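Local coordinates for protein type-iv like pilin ttha1219 (Thermus thermophilus, PDB 5G23) that probably serves as a membrane-associated type IV pilin-like structural subunit linked to natural competence and DNA uptake, with similarities to type II secretion pseudopilins, at residues V162-P166 / E167-P171; Y65-T68 / G69-V73; P203-T206 / S207-E211; P133-G137 / D138-V142. All blocks are in the same frame, centred on the assembly; numbering follows the deposited sequence.

Interaction 1. Residues V162-P166 / E167-P171; sequences VNLRP and EGASP
N163 and S170 face each other as an antiparallel hydrogen-bonded pair: N163 N gives a nearly straight bond to S170 O (3.0 Å, 176°), and S170 N answers to N163 O at 2.9 Å. Nearer the bend, R165 N reaches G168 O from above its carbonyl plane at 2.9 Å, while the return bond from G168 N to R165 O is weak. A salt bridge is added on the solvent side, where R165 NE meets E167 OE2 at 2.8 Å with a bent, weak hydrogen bond. E167 sets CG between its backbone N and carbonyl carbon (chi1 62°) and bends again at CG, which folds the carboxylate back beside the arginine, nearly perpendicular to the guanidinium. This is a beta hairpin of strands 160-165 and 168-170 closed by a type I turn. P166 suits the first corner because its ring already fixes phi, and G168 takes backbone angles that would jam a CB against the preceding carbonyl. On the buried face, L164 CD2 presses on A169 CB at 3.4 Å, a tight contact that the small alanine permits. At the far end V162 CG1 lies near P171 O, beyond a cis peptide bond.

Interaction 2. Residues Y65-T68 / G69-V73; sequences YRLT and GQALV
Methyl CD2 of L67 comes up beside the carbonyl end of the peptide that joins Q70 to A71, out of its plane and beyond its oxygen, with L67 CD2 3.4 Å from Q70 O. The other flat group is the Y65 ring: R66 CG lies over its centre, 3.7 Å above the plane, so the aliphatic start of the arginine covers one face. The two polar ends share one partner: Y65 OH hydrogen-bonds E90 OE1, and R66 NH1 makes a salt bridge to the same oxygen. Y65 also packs on G92 of the second subunit.

The turn itself is held by apolar contact. L67 carries CG anti to its backbone N (chi1 -163°), a torsion that swings the branched end across the bend toward the start of the strand. There L67 CD2 touches A71 CA at 3.7 Å and A71 CB at 3.9 Å. Leucine is long enough to span the bend, and the short alanine lets the methyl approach its backbone; W86 of strand 82-88 also touches the leucine. T68, exposed, points its CB away from the strand. G69 adopts a positive phi of 99°, where a CB would collide with T68 O. These residues lead from the loop after helix 44-61 into strand 69-75, whose edge pairs with strand 160-165 of the same antiparallel sheet. A71 and L72 both stand opposite V162 there, and the two residues form a classic beta bulge near the start of the strand.

Interaction 3. Residues P203-T206 / S207-E211; sequences PGLT and SSLLE
T206 OG1 accepts a hydrogen bond from L209 N at 3.2 Å, with an N-H...O angle of 159°. The hydroxyl oxygen can do this because it occupies the position between the backbone N and the carbonyl carbon (chi1 60°), which turns it toward the first helical turn. Threonine thus supplies a side-chain acceptor for an amide in the first turn of the helix. The T206 carbonyl contributes the next bond, a weak one, with L210 N 3.3 Å from T206 O; L210 CG also rests near this oxygen. T206 is therefore the N-cap of the short helix 207-210. Just before it, L205 reaches over to the leucine five residues on, a hydrophobic staple: L205 CD1 lies 4.2 Å from L210 CD2. The same methyl approaches L209 more closely, with L205 CD1 and L209 CD2 3.8 Å apart and the two side chains crossing at about a right angle. W155 of strand 154-156 touches both L205 and L209, so the apolar side of the cap packs against the edge of the four-stranded sheet. The other helix end closes as a Schellman motif, in which E211 turns to positive phi and its N points back to S208 O at 3.3 Å and, weakly, to S207 O. The E211 carboxylate forms a salt bridge with R157, and R146 hydrogen-bonds the E211 carbonyl.

Interaction 4. Residues P133-G137 / D138-V142; sequences PVLGG and DEVQV
Between G136 and V140 the chain closes a tight loop built round an Asx turn at D138, which carries it from strand 132-134 of the seven-stranded sheet to strand 141-151 of the four-stranded one. The polar bonds of the turn centre on D138. V140 N donates to D138 OD1 at 2.8 Å, and the oxygen receives it on its anti lone pair, the one away from the other carboxylate oxygen. This is possible because D138 holds CG between its backbone N and carbonyl carbon (chi1 52°), folding the carboxylate over its own turn. Aspartate suits the place, being short enough to reach an amide two residues ahead. Q141 bends at its second torsion and brings NE2 to D138 O at 3.1 Å; the bond is almost straight (172°), lies in the carbonyl plane on a lone pair, and stays in the plane of the glutamine amide. A water accepts from G136 N at 2.9 Å and bridges weakly to D138 OD2. Across the subunit boundary, E139 forms a salt bridge with R44 of the second subunit.

Backbone contacts come next. D138 N donates to V140 O, and G136 CA makes a CA-H...O contact with that oxygen at 3.2 Å. Glycine is needed at G136, where a CB would strike V142.

Apolar packing sets the turn against helix 44-61, where L135 touches L49 and T52. V140 packs on R44 of the second subunit. L135 CD1 meets V140 CG1, and L135 crosses V142 at about a right angle, with L135 CD2 4.0 Å from V142 CG2.

Overall arrangement
From the N terminus the chain passes through interaction 2, then 4, 1 and 3; each closes its own short local bend, and none nests within or crosses another. Interaction 2 leads from helix 44-61 into the seven-stranded sheet. Interaction 4 hands the chain over from the edge strand 132-134 of that sheet to the four-stranded sheet. Interaction 1 returns to the opposite edge of the first sheet and touches interaction 2, with a probable hydrogen bond between L164 O and G69 N at 2.8 Å. Interactions 1 and 4 have centres about 36 Å apart. Interaction 3, on the long loop between strands 173-184 and 221-230, touches none of the others.

Interaction 1. Residues V162-P166 / E167-P171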
loop_
_atom_site.group_PDB
_atom_site.type_symbol
_atom_site.label_atom_id
_atom_site.label_comp_id
_atom_site.label_asym_id
_atom_site.label_seq_id
_atom_site.Cartn_x
_atom_site.Cartn_y
_atom_site.Cartn_z
ATOM N N VAL B 162 24.063 -0.792 -4.004
ATOM C CA VAL B 162 24.385 0.639 -3.887
ATOM C C VAL B 162 24.866 0.941 -2.490
ATOM O O VAL B 162 24.196 0.609 -1.507
ATOM C CB VAL B 162 23.177 1.515 -4.148
ATOM C CG1 VAL B 162 23.514 2.984 -3.972
ATOM C CG2 VAL B 162 22.653 1.268 -5.554
ATOM N N ASN B 163 26.015 1.611 -2.421
ATOM C CA ASN B 163 26.607 2.089 -1.150
ATOM C C ASN B 163 26.600 3.621 -1.110
ATOM O O ASN B 163 26.956 4.296 -2.082
ATOM C CB ASN B 163 28.035 1.531 -1.009
ATOM C CG ASN B 163 28.055 -0.016 -1.034
ATOM O OD1 ASN B 163 28.703 -0.634 -1.911
ATOM N ND2 ASN B 163 27.244 -0.650 -0.183
ATOM N N LEU B 164 26.120 4.164 -0.017
ATOM C CA LEU B 164 26.076 5.600 0.152
ATOM C C LEU B 164 27.246 5.969 1.060
ATOM O O LEU B 164 27.390 5.482 2.169
ATOM C CB LEU B 164 24.753 6.038 0.739
ATOM C CG LEU B 164 23.562 5.601 -0.107
ATOM C CD1 LEU B 164 22.266 6.212 0.422
ATOM C CD2 LEU B 164 23.790 6.005 -1.544
ATOM N N ARG B 165 28.099 6.821 0.551
ATOM C CA ARG B 165 29.298 7.264 1.277
ATOM C C ARG B 165 29.185 8.749 1.436
ATOM O O ARG B 165 28.462 9.418 0.688
ATOM C CB ARG B 165 30.559 6.881 0.527
ATOM C CG ARG B 165 30.660 5.358 0.384
ATOM C CD ARG B 165 31.994 4.905 -0.165
ATOM N NE ARG B 165 33.179 5.477 0.495
ATOM C CZ ARG B 165 33.448 5.492 1.802
ATOM N NH1 ARG B 165 32.613 4.989 2.701
ATOM N NH2 ARG B 165 34.579 6.068 2.229
ATOM N N PRO B 166 29.845 9.283 2.443
ATOM C CA PRO B 166 29.759 10.733 2.578
ATOM C C PRO B 166 30.024 11.471 1.238
ATOM O O PRO B 166 29.329 12.443 0.941
ATOM C CB PRO B 166 30.818 11.037 3.646
ATOM C CG PRO B 166 30.845 9.802 4.479
ATOM C CD PRO B 166 30.630 8.660 3.515
ATOM N N GLU B 167 31.029 11.045 0.470
ATOM C CA GLU B 167 31.302 11.667 -0.861
ATOM C C GLU B 167 30.140 11.482 -1.874
ATOM O O GLU B 167 29.976 12.284 -2.774
ATOM C CB GLU B 167 32.641 11.207 -1.460
ATOM C CG GLU B 167 32.786 9.722 -1.761
ATOM C CD GLU B 167 33.301 8.915 -0.570
ATOM O OE1 GLU B 167 33.066 9.302 0.588
ATOM O OE2 GLU B 167 33.886 7.826 -0.802
ATOM N N GLY B 168 29.335 10.445 -1.722
ATOM C CA GLY B 168 28.185 10.255 -2.600
ATOM C C GLY B 168 27.773 8.799 -2.778
ATOM O O GLY B 168 28.305 7.901 -2.118
ATOM N N ALA B 169 26.829 8.571 -3.697
ATOM C CA ALA B 169 26.319 7.260 -3.957
ATOM C C ALA B 169 27.198 6.542 -4.965
ATOM O O ALA B 169 27.699 7.151 -5.905
ATOM C CB ALA B 169 24.884 7.335 -4.476
ATOM N N SER B 170 27.322 5.225 -4.811
ATOM C CA SER B 170 28.083 4.425 -5.749
ATOM C C SER B 170 27.441 3.069 -5.975
ATOM O O SER B 170 27.357 2.251 -5.030
ATOM C CB SER B 170 29.506 4.256 -5.217
ATOM O OG SER B 170 30.283 3.568 -6.168
ATOM N N PRO B 171 26.966 2.796 -7.208
ATOM C CA PRO B 171 26.794 3.778 -8.304
ATOM C C PRO B 171 25.624 4.715 -8.030
ATOM O O PRO B 171 24.926 4.510 -7.043
ATOM C CB PRO B 171 26.450 2.900 -9.499
ATOM C CG PRO B 171 25.724 1.758 -8.881
ATOM C CD PRO B 171 26.493 1.463 -7.608
#

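Interaction 2. Residues Y65-T68 / G69-V73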
loop_
_atom_site.group_PDB
_atom_site.type_symbol
_atom_site.label_atom_id
_atom_site.label_comp_id
_atom_site.label_asym_id
_atom_site.label_seq_id
_atom_site.Cartn_x
_atom_site.Cartn_y
_atom_site.Cartn_z
ATOM N N TYR B 65 17.369 6.850 2.535
ATOM C CA TYR B 65 17.056 8.107 3.229
ATOM C C TYR B 65 17.927 8.289 4.439
ATOM O O TYR B 65 17.920 7.450 5.345
ATOM C CB TYR B 65 15.604 8.112 3.655
ATOM C CG TYR B 65 15.165 9.406 4.292
ATOM C CD1 TYR B 65 15.025 10.556 3.514
ATOM C CD2 TYR B 65 14.893 9.479 5.633
ATOM C CE1 TYR B 65 14.610 11.755 4.073
ATOM C CE2 TYR B 65 14.500 10.674 6.215
ATOM C CZ TYR B 65 14.355 11.799 5.423
ATOM O OH TYR B 65 13.988 12.971 6.005
ATOM N N ARG B 66 18.713 9.357 4.397
ATOM C CA ARG B 66 19.674 9.772 5.411
ATOM C C ARG B 66 20.597 8.644 5.834
ATOM O O ARG B 66 20.999 8.597 6.976
ATOM C CB ARG B 66 18.945 10.449 6.588
ATOM C CG ARG B 66 18.149 11.679 6.150
ATOM C CD ARG B 66 17.350 12.343 7.263
ATOM N NE ARG B 66 18.166 12.572 8.447
ATOM C CZ ARG B 66 17.686 12.842 9.666
ATOM N NH1 ARG B 66 16.372 12.986 9.885
ATOM N NH2 ARG B 66 18.527 12.991 10.671
ATOM N N LEU B 67 20.952 7.750 4.907
ATOM C CA LEU B 67 21.710 6.548 5.219
ATOM C C LEU B 67 23.143 6.661 4.778
ATOM O O LEU B 67 23.429 7.218 3.749
ATOM C CB LEU B 67 21.082 5.328 4.531
ATOM C CG LEU B 67 21.480 3.948 5.032
ATOM C CD1 LEU B 67 20.776 3.661 6.330
ATOM C CD2 LEU B 67 21.151 2.852 4.071
ATOM N N THR B 68 24.052 6.122 5.575
ATOM C CA THR B 68 25.415 5.844 5.143
ATOM C C THR B 68 25.574 4.335 5.081
ATOM O O THR B 68 25.056 3.606 5.939
ATOM C CB THR B 68 26.444 6.424 6.186
ATOM O OG1 THR B 68 26.699 7.774 5.856
ATOM C CG2 THR B 68 27.762 5.687 6.190
ATOM N N GLY B 69 26.320 3.849 4.109
ATOM C CA GLY B 69 26.506 2.415 3.960
ATOM C C GLY B 69 25.586 1.818 2.878
ATOM O O GLY B 69 25.128 2.546 1.981
ATOM N N GLN B 70 25.347 0.519 2.978
ATOM C CA GLN B 70 24.673 -0.249 1.957
ATOM C C GLN B 70 23.177 0.080 2.001
ATOM O O GLN B 70 22.534 -0.031 3.041
ATOM C CB GLN B 70 24.902 -1.754 2.143
ATOM C CG GLN B 70 24.364 -2.540 0.976
ATOM C CD GLN B 70 24.749 -3.993 0.992
ATOM O OE1 GLN B 70 24.280 -4.771 1.842
ATOM N NE2 GLN B 70 25.514 -4.400 0.007
ATOM N N ALA B 71 22.666 0.535 0.873
ATOM C CA ALA B 71 21.322 1.088 0.800
ATOM C C ALA B 71 20.379 0.241 -0.021
ATOM O O ALA B 71 19.200 0.270 0.217
ATOM C CB ALA B 71 21.380 2.514 0.219
ATOM N N LEU B 72 20.906 -0.511 -0.984
ATOM C CA LEU B 72 20.102 -1.263 -1.913
ATOM C C LEU B 72 20.885 -2.454 -2.402
ATOM O O LEU B 72 22.101 -2.337 -2.738
ATOM C CB LEU B 72 19.695 -0.383 -3.094
ATOM C CG LEU B 72 18.748 -1.000 -4.103
ATOM C CD1 LEU B 72 17.347 -0.998 -3.584
ATOM C CD2 LEU B 72 18.811 -0.255 -5.443
ATOM N N VAL B 73 20.210 -3.580 -2.495
ATOM C CA VAL B 73 20.752 -4.744 -3.198
ATOM C C VAL B 73 19.706 -5.286 -4.115
ATOM O O VAL B 73 18.595 -5.630 -3.693
ATOM C CB VAL B 73 21.197 -5.870 -2.234
ATOM C CG1 VAL B 73 21.705 -7.059 -3.005
ATOM C CG2 VAL B 73 22.322 -5.420 -1.330
#

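Interaction 3. Residues P203-T206 / S207-E211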
loop_
_atom_site.group_PDB
_atom_site.type_symbol
_atom_site.label_atom_id
_atom_site.label_comp_id
_atom_site.label_asym_id
_atom_site.label_seq_id
_atom_site.Cartn_x
_atom_site.Cartn_y
_atom_site.Cartn_z
ATOM N N PRO B 203 12.090 6.184 -21.628
ATOM C CA PRO B 203 13.194 6.174 -22.559
ATOM C C PRO B 203 14.284 5.193 -22.187
ATOM O O PRO B 203 14.766 5.204 -21.067
ATOM C CB PRO B 203 13.696 7.616 -22.508
ATOM C CG PRO B 203 12.499 8.427 -22.165
ATOM C CD PRO B 203 11.719 7.564 -21.229
ATOM N N GLY B 204 14.689 4.382 -23.142
ATOM C CA GLY B 204 15.784 3.505 -22.965
ATOM C C GLY B 204 15.442 2.156 -22.331
ATOM O O GLY B 204 16.299 1.290 -22.320
ATOM N N LEU B 205 14.232 1.947 -21.822
ATOM C CA LEU B 205 13.860 0.639 -21.221
ATOM C C LEU B 205 13.134 -0.229 -22.235
ATOM O O LEU B 205 12.199 0.263 -22.932
ATOM C CB LEU B 205 12.973 0.832 -19.996
ATOM C CG LEU B 205 12.608 -0.398 -19.201
ATOM C CD1 LEU B 205 13.834 -1.105 -18.609
ATOM C CD2 LEU B 205 11.706 -0.038 -18.045
ATOM N N THR B 206 13.515 -1.505 -22.333
ATOM C CA THR B 206 12.969 -2.388 -23.325
ATOM C C THR B 206 12.477 -3.733 -22.683
ATOM O O THR B 206 12.890 -4.138 -21.564
ATOM C CB THR B 206 14.019 -2.729 -24.354
ATOM O OG1 THR B 206 15.113 -3.369 -23.665
ATOM C CG2 THR B 206 14.488 -1.484 -25.112
ATOM N N SER B 207 11.565 -4.399 -23.384
ATOM C CA SER B 207 11.160 -5.736 -22.976
ATOM C C SER B 207 12.365 -6.675 -22.916
ATOM O O SER B 207 12.354 -7.615 -22.098
ATOM C CB SER B 207 10.086 -6.344 -23.910
ATOM O OG SER B 207 10.561 -6.346 -25.241
ATOM N N SER B 208 13.329 -6.497 -23.824
ATOM C CA SER B 208 14.541 -7.395 -23.876
ATOM C C SER B 208 15.330 -7.321 -22.550
ATOM O O SER B 208 15.700 -8.336 -21.952
ATOM C CB SER B 208 15.429 -7.007 -25.041
ATOM O OG SER B 208 16.635 -7.707 -24.989
ATOM N N LEU B 209 15.471 -6.114 -22.027
ATOM C CA LEU B 209 16.143 -5.950 -20.738
ATOM C C LEU B 209 15.422 -6.616 -19.571
ATOM O O LEU B 209 16.063 -7.208 -18.701
ATOM C CB LEU B 209 16.412 -4.494 -20.455
ATOM C CG LEU B 209 17.285 -4.318 -19.197
ATOM C CD1 LEU B 209 18.718 -4.629 -19.510
ATOM C CD2 LEU B 209 17.156 -2.944 -18.606
ATOM N N LEU B 210 14.096 -6.520 -19.578
ATOM C CA LEU B 210 13.279 -7.027 -18.514
ATOM C C LEU B 210 13.093 -8.505 -18.606
ATOM O O LEU B 210 12.680 -9.088 -17.624
ATOM C CB LEU B 210 11.917 -6.361 -18.519
ATOM C CG LEU B 210 11.944 -4.889 -18.181
ATOM C CD1 LEU B 210 10.547 -4.335 -18.363
ATOM C CD2 LEU B 210 12.432 -4.630 -16.783
ATOM N N GLU B 211 13.428 -9.103 -19.736
ATOM C CA GLU B 211 13.335 -10.541 -19.952
ATOM C C GLU B 211 11.906 -11.044 -19.642
ATOM O O GLU B 211 11.686 -11.924 -18.816
ATOM C CB GLU B 211 14.331 -11.306 -19.103
ATOM C CG GLU B 211 15.719 -11.118 -19.624
ATOM C CD GLU B 211 16.838 -11.672 -18.747
ATOM O OE1 GLU B 211 16.606 -12.389 -17.770
ATOM O OE2 GLU B 211 17.965 -11.370 -19.102
#

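Interaction 4. Residues P133-G137 / D138-V142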
loop_
_atom_site.group_PDB
_atom_site.type_symbol
_atom_site.label_atom_id
_atom_site.label_comp_id
_atom_site.label_asym_id
_atom_site.label_seq_id
_atom_site.Cartn_x
_atom_site.Cartn_y
_atom_site.Cartn_z
ATOM N N PRO B 133 2.811 -12.274 3.085
ATOM C CA PRO B 133 2.250 -12.281 1.729
ATOM C C PRO B 133 1.949 -10.896 1.194
ATOM O O PRO B 133 1.536 -10.023 1.946
ATOM C CB PRO B 133 0.917 -13.038 1.879
ATOM C CG PRO B 133 0.927 -13.648 3.266
ATOM C CD PRO B 133 1.994 -12.985 4.088
ATOM N N VAL B 134 2.188 -10.660 -0.075
ATOM C CA VAL B 134 1.688 -9.434 -0.662
ATOM C C VAL B 134 0.571 -9.778 -1.643
ATOM O O VAL B 134 -0.548 -9.320 -1.504
ATOM C CB VAL B 134 2.838 -8.670 -1.406
ATOM C CG1 VAL B 134 2.330 -7.375 -2.072
ATOM C CG2 VAL B 134 3.912 -8.289 -0.392
ATOM N N LEU B 135 0.891 -10.620 -2.618
ATOM C CA LEU B 135 0.014 -10.920 -3.716
ATOM C C LEU B 135 0.359 -12.362 -4.155
ATOM O O LEU B 135 1.511 -12.675 -4.389
ATOM C CB LEU B 135 0.328 -9.927 -4.911
ATOM C CG LEU B 135 -0.518 -10.111 -6.187
ATOM C CD1 LEU B 135 -1.954 -9.803 -5.950
ATOM C CD2 LEU B 135 -0.041 -9.215 -7.296
ATOM N N GLY B 136 -0.666 -13.170 -4.392
ATOM C CA GLY B 136 -0.537 -14.361 -5.172
ATOM C C GLY B 136 -0.369 -15.617 -4.333
ATOM O O GLY B 136 -0.594 -15.603 -3.166
ATOM N N GLY B 137 0.061 -16.688 -5.000
ATOM C CA GLY B 137 0.293 -17.996 -4.375
ATOM C C GLY B 137 -1.040 -18.759 -4.185
ATOM O O GLY B 137 -1.135 -19.685 -3.376
ATOM N N ASP B 138 -2.067 -18.399 -4.939
ATOM C CA ASP B 138 -3.341 -19.091 -4.880
ATOM C C ASP B 138 -4.055 -19.022 -6.229
ATOM O O ASP B 138 -3.495 -19.353 -7.265
ATOM C CB ASP B 138 -4.193 -18.447 -3.719
ATOM C CG ASP B 138 -4.335 -16.804 -3.778
ATOM O OD1 ASP B 138 -4.368 -16.091 -4.828
ATOM O OD2 ASP B 138 -4.432 -16.168 -2.688
ATOM N N GLU B 139 -5.274 -18.549 -6.213
ATOM C CA GLU B 139 -6.035 -18.283 -7.405
ATOM C C GLU B 139 -5.169 -17.354 -8.281
ATOM O O GLU B 139 -5.078 -17.541 -9.505
ATOM C CB GLU B 139 -7.416 -17.670 -6.946
ATOM C CG GLU B 139 -8.405 -17.300 -8.025
ATOM C CD GLU B 139 -9.703 -16.664 -7.472
ATOM O OE1 GLU B 139 -10.048 -16.941 -6.294
ATOM O OE2 GLU B 139 -10.411 -15.914 -8.214
ATOM N N VAL B 140 -4.568 -16.336 -7.659
ATOM C CA VAL B 140 -3.680 -15.403 -8.383
ATOM C C VAL B 140 -2.311 -16.008 -8.398
ATOM O O VAL B 140 -1.797 -16.371 -7.373
ATOM C CB VAL B 140 -3.615 -13.994 -7.743
ATOM C CG1 VAL B 140 -2.630 -13.119 -8.454
ATOM C CG2 VAL B 140 -5.002 -13.349 -7.665
ATOM N N GLN B 141 -1.718 -16.073 -9.573
ATOM C CA GLN B 141 -0.320 -16.503 -9.727
ATOM C C GLN B 141 0.490 -15.377 -10.243
ATOM O O GLN B 141 0.165 -14.793 -11.312
ATOM C CB GLN B 141 -0.228 -17.683 -10.703
ATOM C CG GLN B 141 -0.827 -18.953 -10.109
ATOM C CD GLN B 141 0.054 -19.532 -9.044
ATOM O OE1 GLN B 141 1.268 -19.753 -9.251
ATOM N NE2 GLN B 141 -0.526 -19.787 -7.893
ATOM N N VAL B 142 1.551 -15.029 -9.526
ATOM C CA VAL B 142 2.518 -14.037 -9.988
ATOM C C VAL B 142 3.498 -14.800 -10.867
ATOM O O VAL B 142 4.259 -15.586 -10.358
ATOM C CB VAL B 142 3.173 -13.277 -8.781
ATOM C CG1 VAL B 142 4.228 -12.297 -9.269
ATOM C CG2 VAL B 142 2.100 -12.505 -8.035
HETATM O O HOH W 1 -3.448 -13.126 -3.612
#